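Local coordinates for protein response regulator (Xanthomonas campestris pv. campestris, PDB 3QYY) that probably catalyses the formation of cyclic di-GMP as a diguanylate cyclase, through this GGDEF domain, which binds cyclic di-GMP at its active site, at residues 51-54 and 55-59; 110-113 and 114-117; 75-78 and 79-82; 25-28 and 29-32; 6-9 and 10-14. All coordinates share one frame; numbering follows the deposited sequence.

Interaction 1: residues 51-54 and 55-59; sequences DNLK and PINDR. With C2E (9,9'-[(2R,3R,3aS,5S,7aR,9R,10R,10aS,12S,14aR)-3,5,10,12-tetrahydroxy-5,12-dioxidooctahydro-2H,7H-difuro[3,2-d:3',2'-j][1,3,7,9,2,8]tetraoxadiphosphacyclododecine-2,9-diyl]bis(2-amino-1,9-dihydro-6H-purin-6-one)), chain F.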
# COMPACT_ATOMS: atom_id res chain seq x y z
N ASP B 51 -10.06 -2.62 0.65
CA ASP B 51 -10.30 -1.61 1.69
C ASP B 51 -10.29 -2.17 3.11
O ASP B 51 -9.94 -1.46 4.05
CB ASP B 51 -11.69 -0.97 1.50
CG ASP B 51 -11.82 -0.18 0.21
OD1 ASP B 51 -12.98 0.12 -0.16
OD2 ASP B 51 -10.79 0.16 -0.41
N ASN B 52 -10.65 -3.44 3.26
CA ASN B 52 -10.77 -4.02 4.61
C ASN B 52 -10.08 -5.34 4.92
O ASN B 52 -10.59 -6.12 5.73
CB ASN B 52 -12.26 -4.19 4.92
CG ASN B 52 -12.92 -5.25 4.05
OD1 ASN B 52 -12.50 -5.49 2.91
ND2 ASN B 52 -13.96 -5.89 4.57
N LEU B 53 -8.93 -5.60 4.32
CA LEU B 53 -8.24 -6.86 4.60
C LEU B 53 -7.54 -6.89 5.95
O LEU B 53 -7.53 -7.92 6.62
CB LEU B 53 -7.21 -7.16 3.50
CG LEU B 53 -6.50 -8.51 3.65
CD1 LEU B 53 -7.53 -9.63 3.74
CD2 LEU B 53 -5.57 -8.73 2.47
N LYS B 54 -6.97 -5.77 6.37
CA LYS B 54 -6.25 -5.70 7.63
C LYS B 54 -7.06 -6.15 8.85
O LYS B 54 -6.60 -6.97 9.64
CB LYS B 54 -5.71 -4.29 7.85
CG LYS B 54 -4.54 -4.22 8.81
CD LYS B 54 -3.78 -2.93 8.59
CE LYS B 54 -2.52 -2.92 9.41
NZ LYS B 54 -1.70 -1.73 9.05
N PRO B 55 -8.28 -5.62 9.03
CA PRO B 55 -9.05 -6.06 10.19
C PRO B 55 -9.29 -7.58 10.19
O PRO B 55 -9.39 -8.19 11.25
CB PRO B 55 -10.35 -5.24 10.10
CG PRO B 55 -10.44 -4.89 8.63
CD PRO B 55 -9.01 -4.59 8.27
N ILE B 56 -9.37 -8.18 9.01
CA ILE B 56 -9.57 -9.62 8.91
C ILE B 56 -8.36 -10.37 9.46
O ILE B 56 -8.51 -11.35 10.19
CB ILE B 56 -9.85 -10.05 7.45
CG1 ILE B 56 -11.20 -9.48 7.00
CG2 ILE B 56 -9.85 -11.58 7.33
CD1 ILE B 56 -11.51 -9.68 5.52
N ASN B 57 -7.16 -9.90 9.13
CA ASN B 57 -5.94 -10.53 9.64
C ASN B 57 -5.84 -10.37 11.15
O ASN B 57 -5.47 -11.30 11.87
CB ASN B 57 -4.68 -9.92 9.02
CG ASN B 57 -4.45 -10.34 7.58
OD1 ASN B 57 -4.60 -11.52 7.23
ND2 ASN B 57 -4.07 -9.39 6.74
N ASP B 58 -6.18 -9.17 11.63
CA ASP B 58 -6.10 -8.86 13.06
C ASP B 58 -6.89 -9.81 13.96
O ASP B 58 -6.40 -10.23 15.00
CB ASP B 58 -6.57 -7.43 13.30
CG ASP B 58 -5.65 -6.40 12.67
OD1 ASP B 58 -5.94 -5.19 12.80
OD2 ASP B 58 -4.64 -6.80 12.05
N ARG B 59 -8.11 -10.14 13.56
CA ARG B 59 -8.93 -11.02 14.39
C ARG B 59 -8.87 -12.50 14.04
O ARG B 59 -9.02 -13.35 14.92
CB ARG B 59 -10.38 -10.55 14.37
CG ARG B 59 -11.01 -10.50 13.00
CD ARG B 59 -12.45 -10.02 13.09
NE ARG B 59 -13.24 -10.85 13.99
CZ ARG B 59 -14.53 -10.66 14.26
NH1 ARG B 59 -15.19 -9.66 13.68
NH2 ARG B 59 -15.17 -11.47 15.10
P1 C2E F . 0.12 -4.38 6.56
O2P C2E F . 0.80 -5.72 6.61
O1P C2E F . 0.13 -3.60 7.85
O5' C2E F . 0.78 -3.45 5.47
C5' C2E F . 0.27 -2.12 5.26
C4' C2E F . 1.08 -1.50 4.14
O4' C2E F . 2.49 -1.53 4.31
C3' C2E F . 0.83 -2.19 2.80
O3' C2E F . -0.38 -1.73 2.19
C2' C2E F . 2.10 -1.87 2.07
O2' C2E F . 1.92 -0.62 1.38
C1' C2E F . 3.21 -1.77 3.11
N9 C2E F . 3.91 -3.07 3.22
C8 C2E F . 3.87 -3.93 4.27
N7 C2E F . 4.64 -5.01 4.04
C5 C2E F . 5.20 -4.85 2.84
C6 C2E F . 6.14 -5.62 1.99
O6 C2E F . 6.60 -6.72 2.39
N1 C2E F . 6.49 -5.11 0.79
C2 C2E F . 6.00 -3.92 0.33
N2 C2E F . 6.39 -3.46 -0.87
N3 C2E F . 5.13 -3.16 1.07
C4 C2E F . 4.71 -3.57 2.30
P11 C2E F . -1.15 -2.86 1.35
O21 C2E F . -0.23 -3.44 0.33
O11 C2E F . -2.33 -2.16 0.77
O5A C2E F . -1.66 -4.00 2.33
C5A C2E F . -2.57 -3.65 3.37
C4A C2E F . -2.88 -4.86 4.21
O4A C2E F . -3.35 -6.02 3.46
C3A C2E F . -1.67 -5.35 5.00
O3A C2E F . -1.44 -4.57 6.19
C2A C2E F . -2.06 -6.77 5.28
O2A C2E F . -2.81 -6.80 6.51
C1A C2E F . -2.90 -7.23 4.10
N91 C2E F . -2.11 -8.10 3.20
C81 C2E F . -1.36 -7.76 2.12
N71 C2E F . -0.78 -8.84 1.55
C51 C2E F . -1.16 -9.91 2.26
C61 C2E F . -0.93 -11.39 2.22
O61 C2E F . -0.21 -11.92 1.35
N11 C2E F . -1.53 -12.15 3.17
C21 C2E F . -2.32 -11.63 4.16
N21 C2E F . -2.88 -12.46 5.07
N31 C2E F . -2.58 -10.29 4.24
C41 C2E F . -2.03 -9.41 3.34

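Interaction 2: residues 110-113 and 114-117; sequences NQWL and SMLE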
# COMPACT_ATOMS: atom_id res chain seq x y z
N ASN B 110 -18.54 -5.08 -11.59
CA ASN B 110 -19.39 -4.62 -10.49
C ASN B 110 -20.24 -5.74 -9.92
O ASN B 110 -20.48 -5.81 -8.72
CB ASN B 110 -20.29 -3.48 -10.95
CG ASN B 110 -19.53 -2.19 -11.20
OD1 ASN B 110 -18.74 -2.10 -12.14
ND2 ASN B 110 -19.75 -1.20 -10.35
N GLN B 111 -20.72 -6.62 -10.80
CA GLN B 111 -21.54 -7.75 -10.38
C GLN B 111 -20.71 -8.68 -9.50
O GLN B 111 -21.20 -9.23 -8.51
CB GLN B 111 -22.06 -8.49 -11.62
CG GLN B 111 -22.92 -9.71 -11.34
CD GLN B 111 -22.10 -10.95 -11.04
OE1 GLN B 111 -21.32 -11.40 -11.88
NE2 GLN B 111 -22.29 -11.51 -9.85
N TRP B 112 -19.45 -8.83 -9.87
CA TRP B 112 -18.53 -9.69 -9.13
C TRP B 112 -18.18 -9.09 -7.76
O TRP B 112 -18.14 -9.81 -6.76
CB TRP B 112 -17.25 -9.89 -9.95
CG TRP B 112 -16.12 -10.54 -9.21
CD1 TRP B 112 -16.13 -11.75 -8.59
CD2 TRP B 112 -14.80 -10.01 -9.06
NE1 TRP B 112 -14.89 -12.02 -8.06
CE2 TRP B 112 -14.06 -10.97 -8.33
CE3 TRP B 112 -14.17 -8.83 -9.46
CZ2 TRP B 112 -12.71 -10.78 -8.00
CZ3 TRP B 112 -12.83 -8.64 -9.14
CH2 TRP B 112 -12.12 -9.62 -8.41
N LEU B 113 -17.94 -7.78 -7.73
CA LEU B 113 -17.60 -7.09 -6.49
C LEU B 113 -18.79 -7.03 -5.54
O LEU B 113 -18.62 -7.03 -4.32
CB LEU B 113 -17.09 -5.68 -6.79
CG LEU B 113 -15.77 -5.60 -7.57
CD1 LEU B 113 -15.45 -4.15 -7.89
CD2 LEU B 113 -14.65 -6.24 -6.74
N SER B 114 -19.99 -6.99 -6.11
CA SER B 114 -21.20 -6.95 -5.30
C SER B 114 -21.32 -8.30 -4.59
O SER B 114 -21.65 -8.37 -3.41
CB SER B 114 -22.43 -6.73 -6.18
OG SER B 114 -22.37 -5.47 -6.83
N MET B 115 -21.03 -9.36 -5.34
CA MET B 115 -21.09 -10.71 -4.81
C MET B 115 -20.12 -10.89 -3.64
O MET B 115 -20.43 -11.57 -2.66
CB MET B 115 -20.76 -11.71 -5.93
CG MET B 115 -20.71 -13.17 -5.51
SD MET B 115 -19.22 -13.59 -4.59
CE MET B 115 -18.05 -13.82 -5.93
N LEU B 116 -18.94 -10.29 -3.74
CA LEU B 116 -17.93 -10.40 -2.70
C LEU B 116 -18.25 -9.54 -1.47
O LEU B 116 -17.79 -9.83 -0.37
CB LEU B 116 -16.56 -10.01 -3.25
CG LEU B 116 -15.98 -10.89 -4.35
CD1 LEU B 116 -14.65 -10.32 -4.82
CD2 LEU B 116 -15.80 -12.31 -3.84
N GLU B 117 -19.03 -8.49 -1.68
CA GLU B 117 -19.41 -7.59 -0.60
C GLU B 117 -20.65 -8.07 0.15
O GLU B 117 -20.62 -8.08 1.40
CB GLU B 117 -19.66 -6.19 -1.17
CG GLU B 117 -19.80 -5.10 -0.12
CD GLU B 117 -19.96 -3.72 -0.73
OE1 GLU B 117 -19.08 -3.31 -1.50
OE2 GLU B 117 -20.98 -3.06 -0.43

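Interaction 3: residues 75-78 and 79-82; sequences SAYG and WLGA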
# COMPACT_ATOMS: atom_id res chain seq x y z
N SER B 75 -12.57 -16.60 -7.49
CA SER B 75 -13.86 -16.16 -8.01
C SER B 75 -13.72 -15.39 -9.32
O SER B 75 -14.60 -15.44 -10.18
CB SER B 75 -14.59 -15.31 -6.97
OG SER B 75 -13.83 -14.18 -6.59
N ALA B 76 -12.61 -14.67 -9.47
CA ALA B 76 -12.37 -13.91 -10.69
C ALA B 76 -12.24 -14.86 -11.87
O ALA B 76 -12.87 -14.67 -12.92
CB ALA B 76 -11.10 -13.08 -10.55
N TYR B 77 -11.43 -15.90 -11.71
CA TYR B 77 -11.24 -16.89 -12.76
C TYR B 77 -12.57 -17.54 -13.13
O TYR B 77 -12.70 -18.18 -14.17
CB TYR B 77 -10.24 -17.97 -12.32
CG TYR B 77 -8.79 -17.58 -12.47
CD1 TYR B 77 -8.27 -17.24 -13.72
CD2 TYR B 77 -7.93 -17.57 -11.38
CE1 TYR B 77 -6.93 -16.90 -13.88
CE2 TYR B 77 -6.58 -17.23 -11.52
CZ TYR B 77 -6.09 -16.90 -12.78
OH TYR B 77 -4.76 -16.58 -12.93
N GLY B 78 -13.57 -17.35 -12.27
CA GLY B 78 -14.89 -17.91 -12.51
C GLY B 78 -15.70 -17.19 -13.57
O GLY B 78 -16.70 -17.72 -14.05
N TRP B 79 -15.29 -15.98 -13.94
CA TRP B 79 -16.01 -15.24 -14.97
C TRP B 79 -15.11 -14.69 -16.06
O TRP B 79 -15.58 -14.34 -17.15
CB TRP B 79 -16.83 -14.09 -14.34
CG TRP B 79 -16.04 -13.05 -13.58
CD1 TRP B 79 -15.87 -12.97 -12.23
CD2 TRP B 79 -15.39 -11.89 -14.13
NE1 TRP B 79 -15.16 -11.84 -11.90
CE2 TRP B 79 -14.85 -11.16 -13.05
CE3 TRP B 79 -15.21 -11.40 -15.43
CZ2 TRP B 79 -14.14 -9.97 -13.22
CZ3 TRP B 79 -14.50 -10.21 -15.61
CH2 TRP B 79 -13.97 -9.51 -14.51
N LEU B 80 -13.81 -14.61 -15.78
CA LEU B 80 -12.86 -14.10 -16.76
C LEU B 80 -12.87 -14.91 -18.05
O LEU B 80 -13.05 -16.13 -18.02
CB LEU B 80 -11.44 -14.09 -16.17
CG LEU B 80 -11.16 -13.02 -15.12
CD1 LEU B 80 -9.77 -13.24 -14.52
CD2 LEU B 80 -11.25 -11.64 -15.76
N GLY B 81 -12.68 -14.22 -19.17
CA GLY B 81 -12.67 -14.88 -20.46
C GLY B 81 -11.34 -15.57 -20.72
O GLY B 81 -10.37 -15.37 -19.99
N ALA B 82 -11.30 -16.39 -21.77
CA ALA B 82 -10.10 -17.13 -22.13
C ALA B 82 -8.91 -16.24 -22.44
O ALA B 82 -7.76 -16.67 -22.32
CB ALA B 82 -10.40 -18.03 -23.33

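Interaction 4: residues 25-28 and 29-32; sequences CEQA and MRDS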
# COMPACT_ATOMS: atom_id res chain seq x y z
N CYS B 25 1.82 -9.09 -14.66
CA CYS B 25 0.90 -7.97 -14.89
C CYS B 25 1.47 -7.07 -15.98
O CYS B 25 0.77 -6.65 -16.90
CB CYS B 25 0.74 -7.12 -13.62
SG CYS B 25 -0.28 -7.81 -12.32
N GLU B 26 2.76 -6.76 -15.86
CA GLU B 26 3.41 -5.89 -16.83
C GLU B 26 3.43 -6.50 -18.22
O GLU B 26 3.17 -5.82 -19.21
CB GLU B 26 4.82 -5.54 -16.36
CG GLU B 26 4.82 -4.71 -15.07
CD GLU B 26 6.22 -4.39 -14.57
OE1 GLU B 26 6.34 -3.71 -13.53
OE2 GLU B 26 7.20 -4.82 -15.21
N GLN B 27 3.71 -7.80 -18.31
CA GLN B 27 3.75 -8.46 -19.61
C GLN B 27 2.34 -8.63 -20.18
O GLN B 27 2.15 -8.55 -21.39
CB GLN B 27 4.43 -9.82 -19.52
CG GLN B 27 4.89 -10.36 -20.86
CD GLN B 27 5.70 -11.64 -20.74
OE1 GLN B 27 6.61 -11.73 -19.91
NE2 GLN B 27 5.39 -12.62 -21.57
N ALA B 28 1.37 -8.87 -19.31
CA ALA B 28 -0.02 -9.04 -19.73
C ALA B 28 -0.55 -7.71 -20.27
O ALA B 28 -1.25 -7.68 -21.29
CB ALA B 28 -0.89 -9.51 -18.56
N MET B 29 -0.22 -6.62 -19.59
CA MET B 29 -0.66 -5.30 -20.03
C MET B 29 -0.05 -5.00 -21.40
O MET B 29 -0.74 -4.51 -22.30
CB MET B 29 -0.23 -4.21 -19.03
CG MET B 29 -1.15 -4.07 -17.81
SD MET B 29 -0.78 -2.57 -16.85
CE MET B 29 0.63 -3.14 -15.89
N ARG B 30 1.24 -5.29 -21.55
CA ARG B 30 1.92 -5.05 -22.82
C ARG B 30 1.25 -5.82 -23.95
O ARG B 30 0.90 -5.25 -24.99
CB ARG B 30 3.39 -5.46 -22.73
CG ARG B 30 4.19 -5.16 -23.99
CD ARG B 30 5.45 -5.99 -24.07
NE ARG B 30 5.15 -7.42 -24.15
CZ ARG B 30 6.06 -8.38 -24.19
NH1 ARG B 30 7.35 -8.08 -24.14
NH2 ARG B 30 5.68 -9.65 -24.27
N ASP B 31 1.06 -7.12 -23.74
CA ASP B 31 0.44 -7.97 -24.75
C ASP B 31 -0.99 -7.56 -25.08
O ASP B 31 -1.39 -7.56 -26.24
CB ASP B 31 0.47 -9.43 -24.31
CG ASP B 31 1.89 -9.98 -24.19
OD1 ASP B 31 2.83 -9.30 -24.66
OD2 ASP B 31 2.05 -11.09 -23.65
N SER B 32 -1.77 -7.21 -24.05
CA SER B 32 -3.16 -6.80 -24.26
C SER B 32 -3.27 -5.51 -25.06
O SER B 32 -4.17 -5.37 -25.90
CB SER B 32 -3.87 -6.64 -22.92
OG SER B 32 -4.20 -7.90 -22.37

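Interaction 5: residues 6-9 and 10-14; sequences DLKR and HALFD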
# COMPACT_ATOMS: atom_id res chain seq x y z
N ASP B 6 7.07 -24.43 -17.75
CA ASP B 6 7.46 -24.48 -16.32
C ASP B 6 8.13 -23.18 -15.89
O ASP B 6 7.72 -22.55 -14.91
CB ASP B 6 8.41 -25.65 -16.07
CG ASP B 6 7.73 -27.00 -16.25
OD1 ASP B 6 8.44 -28.03 -16.24
OD2 ASP B 6 6.49 -27.02 -16.38
N LEU B 7 9.16 -22.77 -16.62
CA LEU B 7 9.89 -21.55 -16.31
C LEU B 7 8.95 -20.35 -16.18
O LEU B 7 8.91 -19.69 -15.14
CB LEU B 7 10.94 -21.27 -17.39
CG LEU B 7 11.75 -19.98 -17.26
CD1 LEU B 7 12.41 -19.91 -15.90
CD2 LEU B 7 12.78 -19.92 -18.37
N LYS B 8 8.21 -20.06 -17.25
CA LYS B 8 7.27 -18.94 -17.27
C LYS B 8 6.33 -18.88 -16.08
O LYS B 8 6.15 -17.84 -15.46
CB LYS B 8 6.44 -18.96 -18.55
CG LYS B 8 7.09 -18.33 -19.77
CD LYS B 8 7.14 -16.81 -19.68
CE LYS B 8 8.26 -16.31 -18.77
NZ LYS B 8 8.39 -14.82 -18.81
N ARG B 9 5.70 -20.01 -15.77
CA ARG B 9 4.75 -20.08 -14.67
C ARG B 9 5.35 -19.64 -13.34
O ARG B 9 4.69 -18.98 -12.54
CB ARG B 9 4.19 -21.50 -14.56
CG ARG B 9 3.43 -21.91 -15.81
CD ARG B 9 3.02 -23.37 -15.80
NE ARG B 9 2.32 -23.73 -17.03
CZ ARG B 9 1.93 -24.96 -17.35
NH1 ARG B 9 2.17 -25.97 -16.52
NH2 ARG B 9 1.31 -25.18 -18.50
N HIS B 10 6.61 -20.00 -13.10
CA HIS B 10 7.27 -19.61 -11.86
C HIS B 10 7.75 -18.17 -11.96
O HIS B 10 7.99 -17.51 -10.95
CB HIS B 10 8.46 -20.54 -11.58
CG HIS B 10 8.06 -21.96 -11.37
ND1 HIS B 10 7.15 -22.35 -10.41
CD2 HIS B 10 8.44 -23.10 -11.99
CE1 HIS B 10 6.98 -23.65 -10.45
NE2 HIS B 10 7.76 -24.14 -11.41
N ALA B 11 7.90 -17.69 -13.18
CA ALA B 11 8.35 -16.32 -13.40
C ALA B 11 7.19 -15.32 -13.51
O ALA B 11 7.36 -14.15 -13.19
CB ALA B 11 9.21 -16.25 -14.65
N LEU B 12 6.03 -15.79 -13.95
CA LEU B 12 4.89 -14.90 -14.14
C LEU B 12 3.69 -15.04 -13.22
O LEU B 12 2.74 -14.26 -13.34
CB LEU B 12 4.40 -15.00 -15.59
CG LEU B 12 5.12 -14.15 -16.65
CD1 LEU B 12 6.62 -14.30 -16.51
CD2 LEU B 12 4.66 -14.57 -18.03
N PHE B 13 3.70 -16.01 -12.31
CA PHE B 13 2.55 -16.17 -11.43
C PHE B 13 2.84 -16.02 -9.94
O PHE B 13 3.92 -16.37 -9.46
CB PHE B 13 1.86 -17.51 -11.69
CG PHE B 13 1.18 -17.59 -13.03
CD1 PHE B 13 1.92 -17.77 -14.19
CD2 PHE B 13 -0.20 -17.45 -13.13
CE1 PHE B 13 1.29 -17.81 -15.44
CE2 PHE B 13 -0.84 -17.49 -14.37
CZ PHE B 13 -0.09 -17.67 -15.52
N ASP B 14 1.85 -15.49 -9.22
CA ASP B 14 1.95 -15.30 -7.78
C ASP B 14 1.66 -16.64 -7.12
O ASP B 14 0.55 -17.17 -7.24
CB ASP B 14 0.91 -14.28 -7.31
CG ASP B 14 0.89 -14.14 -5.80
OD1 ASP B 14 -0.20 -14.27 -5.20
OD2 ASP B 14 1.96 -13.91 -5.22

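Interaction 1: residues 51-54 and 55-59
Lys54 and Asn57, three residues apart on helix 53-60, meet where Asn57 CB lies 3.6 Å from Lys54 O, and their ends hold two different parts of C2E. The Asn57 amide reads the guanine: OD1 takes the base amino group N21 at 2.9 Å in a nearly straight bond (176°), while ND2 donates to N31 at 3.0 Å and also to the ribose hydroxyl oxygen O2A. Three bonds thus fix the rotation of the amide. Lys54, extended all the way, runs alongside the sugar-phosphate and ends with NZ 2.9 Å from O1P. Against the nucleoside, Leu53 CD2 touches the sugar carbon C1A at 3.5 Å. This is the active-site pocket of the GGDEF domain, here occupied by cyclic di-GMP, the reaction product and an inhibitor, which Asp66 and Arg88 also bind. Asp149 and Tyr145 of the second subunit share Lys54 NZ. One shell back, the helix turn sets both side chains: Asn57 N donates to Leu53 O at 3.2 Å and Asp58 N to Lys54 O at 3.0 Å. Ahead of that turn, Asn52 O sits 3.2 Å from Pro55 CG, and the Asn52 amide is tied to His127 N and Pro125 O.

Interaction 2: residues 110-113 and 114-117
Trp112 and Leu116, one helical turn apart, meet face-on: Leu116 CD1 lies over one side of the indole, 3.5 Å above its plane and displaced toward the rim. Its nearest ring atom is CE2 at 3.6 Å, and it stands 3.9 Å from the centroid of the five-membered ring, 29° off the normal, a good CH-pi contact. The indole is brought over the next turn by its first torsion, which turns CG away from the backbone N (chi1 169°) and sends the ring along the helix. Met115 reaches the same ring by another route. Its chain bends at chi2 and again at chi3, and the methyl CE approaches Trp112 CD1 obliquely at 3.9 Å. Helix 102-116 leads from strand 93-98 toward strand 128-134 in the βαββαβ-type core of the GGDEF domain, and this cluster is where it packs on helix 62-77. There Ser75 OG takes the indole NE1-H, Leu72 and Ala76 touch the ring, and Trp79 meets it with the two ring planes about 60° apart. Around the helix from the indole, Ser114 turns back on the preceding turn: OG donates to Asn110 O at 2.7 Å, and Ser114 N donates to the same oxygen at 2.9 Å. The two donors come from opposite faces of the carbonyl plane, so two bonds grip the oxygen. At the helix end, Glu117 N makes a weak bond to Leu113 O at 3.0 Å, while the Glu117 carboxylate pairs with Arg161.

Interaction 3: residues 75-78 and 79-82
Trp79 folds its indole back over the backbone of Ser75 and Ala76. With CG set between its own N and carbonyl carbon (chi1 60°), the ring presents one face to Ala76 O, which stands 3.5 Å above the plane, displaced toward the rim. CD1 also comes within 3.5 Å of Ser75 O. The backbone N of Trp79 donates to that same Ala76 O at 2.9 Å. This bond is nearly straight at hydrogen (172°), yet it arrives from above the carbonyl plane. Here the chain leaves helix 62-77 for strand 85-90, the first α-to-β connection of the βαββαβ core in the GGDEF fold, and Ala76 O closes the turn by accepting twice. Its second donor is Leu80 N, at 3.0 Å and nearly in line with the C=O bond. The Leu80 side chain then lies against the turn: CG is 3.2 Å from Ala76 O, and CD1 touches Ala76 CB at 4.2 Å and Tyr77 CD1 at 4.3 Å. Leu80 carries this small apolar patch on to Ile86 and Ile96 of the sheet, and Tyr77 OH bonds Glu18 O. At Gly81 the chain has left the turn, and its N donates to Asp84 OD1.

Interaction 4: residues 25-28 and 29-32
Over one face of the Arg30 guanidinium lies Gln27 CG, 3.6 Å from NH2; at its edge, in the plane, sits the carboxylate of Asp31. Arg30 grips that acid side-on, NE at 3.0 Å and NH2 at 2.9 Å, both to the single oxygen OD1. NH2 meets the syn lone pair of OD1, whereas NE comes in 31° out of the carboxylate plane. Gln27 and Arg30 run side by side in the same direction, with amide and guanidinium planes 45° apart. The bend of Arg30 at chi3 (63°) swings the guanidinium round toward Asp31. These groups lie on the side of helix 22-38 turned from the sheet, where Gln27 also meets Lys8 and Leu12 of helix 7-12; the helix is an amphipathic one of the GGDEF domain, laid on strands 85-90 and 93-98. Because Gln27 and Arg30 also touch a crystal neighbour, the lattice may influence their poses. On the inner face Met29 curls back over the preceding turn, its CG 3.3 Å from Cys25 O, and rests on Trp85, Trp89 and Leu95. Regular helical bonds support both faces: Met29 N donates to Cys25 O at 2.9 Å, Asp31 N to Gln27 O at 3.0 Å, and Ser32 N to Ala28 O at 2.8 Å.

Interaction 5: residues 6-9 and 10-14
Lys8 and Leu12 lie one turn apart on helix 7-12, the short N-terminal helix that leads into the Asp-Pro-Leu-Thr stretch beginning at Asp14, the DxLT signature of GGDEF domains. From CB the Lys8 chain sets out on the side of its own backbone N, then bends at chi2 (-73°) and again at chi3 (78°), which folds it over Leu12 in the next turn. CB and CG only carry it there. CD is the first atom to touch, 3.7 Å from Leu12 CD2. CE comes 3.4 Å from Leu12 CD1, tighter than usual for two carbons, and NZ is modelled closer still to that methyl. Such closeness makes the exact position of the ammonium doubtful, the more so as Lys8 also touches a crystal neighbour. Beyond the pair, Gln27 of helix 22-38 packs on both side chains. Round the helix, His10 turns its ring toward the preceding turn, where CD2 lies 3.1 Å from Asp6 O. Ala11 N donates to Leu7 O at 3.0 Å. At Phe13 the backbone leaves the helix on the way to Asp14, whose OD1 takes a salt bridge from Arg88 and a hydrogen bond from Thr17. Phe13 N makes a weak bond to Arg9 O at 3.1 Å, and the edge of its ring meets the same oxygen, CD1 lying 3.4 Å away.

Along the chain the order is interaction 5, 4, 1, 3, 2, on helices 7-12, 22-38 and 53-60, at the end of 62-77 and the loop after it, and on 102-116. Interactions 2 and 3 touch, their centres 13 Å apart, and join helices 62-77 and 102-116. Interactions 4 and 5 also touch, with centres 14 Å apart, where Gln27 meets Lys8 and Leu12; interaction 5 reaches interaction 3 too, through Phe13 and Tyr77 OH. Interaction 1 touches none of the others; its centre is about 30 Å from that of interaction 4, across the chain's centre. It alone supplies residues to the ligand pocket; the others lie outside it, though Met29 touches Trp89 and Asp14 pairs with Arg88, both ligand-binding.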